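C alpha-dehydrogenase (Sphingobium sp. SYK-6, PDB 4YAC) binds NADH as a member of the short-chain dehydrogenase/reductase family and probably catalyses NAD-dependent oxidation of an alcohol. Local coordinates at residues His59-Asp64 with Val75-Gln80. Residues are numbered along the deposited sequence; the frame is centred on the assembly and turned at random.
Sequences HPVRLD and VDEAEQ. With NAI (1,4-dihydronicotinamide adenine dinucleotide), chain B.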
loop_
_atom_site.group_PDB
_atom_site.type_symbol
_atom_site.label_atom_id
_atom_site.label_comp_id
_atom_site.label_asym_id
_atom_site.label_seq_id
_atom_site.Cartn_x
_atom_site.Cartn_y
_atom_site.Cartn_z
ATOM N N HIS A 59 30.304 -6.579 9.014
ATOM C CA HIS A 59 30.714 -7.154 7.744
ATOM C C HIS A 59 29.958 -6.480 6.598
ATOM O O HIS A 59 28.736 -6.538 6.561
ATOM C CB HIS A 59 30.450 -8.656 7.707
ATOM C CG HIS A 59 30.816 -9.286 6.401
ATOM N ND1 HIS A 59 32.122 -9.517 6.029
ATOM C CD2 HIS A 59 30.048 -9.695 5.363
ATOM C CE1 HIS A 59 32.143 -10.062 4.825
ATOM N NE2 HIS A 59 30.898 -10.183 4.400
ATOM N N PRO A 60 30.681 -5.847 5.661
ATOM C CA PRO A 60 30.032 -5.227 4.501
ATOM C C PRO A 60 29.796 -6.224 3.371
ATOM O O PRO A 60 30.605 -7.131 3.179
ATOM C CB PRO A 60 31.040 -4.164 4.079
ATOM C CG PRO A 60 32.351 -4.789 4.395
ATOM C CD PRO A 60 32.138 -5.616 5.647
ATOM N N VAL A 61 28.695 -6.058 2.643
ATOM C CA VAL A 61 28.474 -6.817 1.423
ATOM C C VAL A 61 27.820 -5.913 0.395
ATOM O O VAL A 61 26.797 -5.286 0.674
ATOM C CB VAL A 61 27.598 -8.068 1.664
ATOM C CG1 VAL A 61 26.240 -7.701 2.265
ATOM C CG2 VAL A 61 27.425 -8.855 0.369
ATOM N N ARG A 62 28.411 -5.825 -0.791
ATOM C CA ARG A 62 27.809 -5.009 -1.838
ATOM C C ARG A 62 26.696 -5.799 -2.509
ATOM O O ARG A 62 26.930 -6.872 -3.067
ATOM C CB ARG A 62 28.835 -4.559 -2.875
ATOM C CG ARG A 62 28.340 -3.378 -3.694
ATOM C CD ARG A 62 29.079 -3.243 -5.011
ATOM N NE ARG A 62 28.685 -4.271 -5.968
ATOM C CZ ARG A 62 27.538 -4.270 -6.640
ATOM N NH1 ARG A 62 26.654 -3.296 -6.457
ATOM N NH2 ARG A 62 27.267 -5.249 -7.493
ATOM N N LEU A 63 25.487 -5.251 -2.449
ATOM C CA LEU A 63 24.286 -5.947 -2.895
ATOM C C LEU A 63 23.261 -4.986 -3.476
ATOM O O LEU A 63 22.923 -3.984 -2.851
ATOM C CB LEU A 63 23.655 -6.712 -1.727
ATOM C CG LEU A 63 22.253 -7.279 -1.967
ATOM C CD1 LEU A 63 22.278 -8.355 -3.040
ATOM C CD2 LEU A 63 21.666 -7.816 -0.675
ATOM N N ASP A 64 22.783 -5.311 -4.676
ATOM C CA ASP A 64 21.587 -4.708 -5.254
ATOM C C ASP A 64 20.388 -5.536 -4.797
ATOM O O ASP A 64 20.235 -6.685 -5.198
ATOM C CB ASP A 64 21.683 -4.671 -6.785
ATOM C CG ASP A 64 20.489 -3.990 -7.443
ATOM O OD1 ASP A 64 19.494 -3.689 -6.750
ATOM O OD2 ASP A 64 20.542 -3.769 -8.672
ATOM N N VAL A 75 22.964 -13.318 1.792
ATOM C CA VAL A 75 22.516 -13.877 3.058
ATOM C C VAL A 75 23.320 -15.138 3.380
ATOM O O VAL A 75 23.655 -15.378 4.539
ATOM C CB VAL A 75 21.006 -14.177 3.043
ATOM C CG1 VAL A 75 20.586 -14.915 4.297
ATOM C CG2 VAL A 75 20.224 -12.880 2.929
ATOM N N ASP A 76 23.637 -15.941 2.365
ATOM C CA ASP A 76 24.546 -17.073 2.559
ATOM C C ASP A 76 25.850 -16.597 3.179
ATOM O O ASP A 76 26.356 -17.188 4.135
ATOM C CB ASP A 76 24.859 -17.766 1.236
ATOM C CG ASP A 76 23.745 -18.662 0.752
ATOM O OD1 ASP A 76 22.660 -18.708 1.375
ATOM O OD2 ASP A 76 23.972 -19.326 -0.275
ATOM N N GLU A 77 26.391 -15.526 2.603
ATOM C CA GLU A 77 27.636 -14.931 3.065
ATOM C C GLU A 77 27.526 -14.509 4.528
ATOM O O GLU A 77 28.438 -14.750 5.325
ATOM C CB GLU A 77 28.006 -13.735 2.185
ATOM C CG GLU A 77 29.368 -13.134 2.490
ATOM C CD GLU A 77 29.732 -12.001 1.548
ATOM O OE1 GLU A 77 29.617 -12.181 0.318
ATOM O OE2 GLU A 77 30.134 -10.928 2.041
ATOM N N ALA A 78 26.400 -13.896 4.879
ATOM C CA ALA A 78 26.142 -13.508 6.259
ATOM C C ALA A 78 26.217 -14.717 7.188
ATOM O O ALA A 78 26.777 -14.637 8.280
ATOM C CB ALA A 78 24.781 -12.841 6.372
ATOM N N GLU A 79 25.661 -15.839 6.745
ATOM C CA GLU A 79 25.635 -17.050 7.558
ATOM C C GLU A 79 27.027 -17.655 7.720
ATOM O O GLU A 79 27.353 -18.212 8.773
ATOM C CB GLU A 79 24.682 -18.077 6.944
ATOM C CG GLU A 79 23.233 -17.619 6.930
ATOM C CD GLU A 79 22.308 -18.571 6.197
ATOM O OE1 GLU A 79 22.806 -19.510 5.539
ATOM O OE2 GLU A 79 21.078 -18.378 6.282
ATOM N N GLN A 80 27.846 -17.552 6.680
ATOM C CA GLN A 80 29.203 -18.084 6.732
ATOM C C GLN A 80 30.089 -17.232 7.624
ATOM O O GLN A 80 30.944 -17.750 8.342
ATOM C CB GLN A 80 29.811 -18.164 5.329
ATOM C CG GLN A 80 29.263 -19.293 4.467
ATOM C CD GLN A 80 29.355 -20.646 5.148
ATOM O OE1 GLN A 80 30.386 -20.994 5.725
ATOM N NE2 GLN A 80 28.270 -21.408 5.097
HETATM P PA NAI B . 20.421 7.555 1.740
HETATM O O1A NAI B . 20.775 8.003 0.343
HETATM O O2A NAI B . 21.227 8.385 2.755
HETATM O O5B NAI B . 20.762 6.030 1.913
HETATM C C5B NAI B . 20.202 5.102 1.042
HETATM C C4B NAI B . 21.104 3.948 0.909
HETATM O O4B NAI B . 20.365 2.863 0.254
HETATM C C3B NAI B . 22.258 4.264 0.077
HETATM O O3B NAI B . 23.461 3.820 0.689
HETATM C C2B NAI B . 22.028 3.587 -1.174
HETATM O O2B NAI B . 23.266 3.245 -1.828
HETATM C C1B NAI B . 21.268 2.411 -0.805
HETATM N N9A NAI B . 20.547 1.826 -1.902
HETATM C C8A NAI B . 19.780 2.444 -2.844
HETATM N N7A NAI B . 19.289 1.541 -3.709
HETATM C C5A NAI B . 19.727 0.295 -3.345
HETATM C C6A NAI B . 19.570 -1.003 -3.820
HETATM N N6A NAI B . 18.785 -1.292 -4.979
HETATM N N1A NAI B . 20.182 -2.035 -3.175
HETATM C C2A NAI B . 20.943 -1.830 -2.084
HETATM N N3A NAI B . 21.115 -0.592 -1.589
HETATM C C4A NAI B . 20.533 0.476 -2.191
HETATM O O3 NAI B . 18.905 7.730 1.986
HETATM P PN NAI B . 18.302 7.982 3.451
HETATM O O1N NAI B . 18.801 9.318 3.977
HETATM O O2N NAI B . 16.702 7.994 3.364
HETATM O O5D NAI B . 18.752 6.850 4.409
#
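The imidazole of H59 meets the carboxylate of E77 at the edge of the ring, the acid lying close to the ring plane and not over either face. NE2 of H59 donates to OE2 of E77 at 2.6 Å, a short and nearly straight bond (170°) that uses the anti lone pair of OE2, the one turned away from OE1. The two planes stand 76° apart, so the carboxylate is almost upright against the ring. A glutamate extended beyond CG reaches across from the helix, while H59 keeps CG anti to its backbone N (chi1 178°), which swings the ring out to the helix. If the carboxylate is ionised, as is likely, the bond would tend to stabilise a protonated imidazole. V61, two residues along the strand, lies beside the same carboxylate: its CG2 is 3.8 Å from OE2 of E77 and 4.0 Å from OE1 of E77. Replacing E77 with an alanine would probably leave NE2 of H59 without this acceptor, set the imidazole freer to turn and leave CG2 of V61 without the carboxylate beside it. Past the end of the strand, D64 accepts a 3.1 Å hydrogen bond at OD1 from N6A of the NADH adenine, and T66 also bonds to OD1. The contact lies at the surface of the Rossmann fold, between strand 57-62, the outermost strand on its side of the parallel sheet, and helix 68-81; the segments 59-62 and 75-80 run nearly antiparallel, their axes 9.8 Å apart at closest approach. Backbone bonds join H59 and V61 to strand 33-38; P60 faces helix 41-51 on the reverse of the sheet, and V75 packs against helix 105-133.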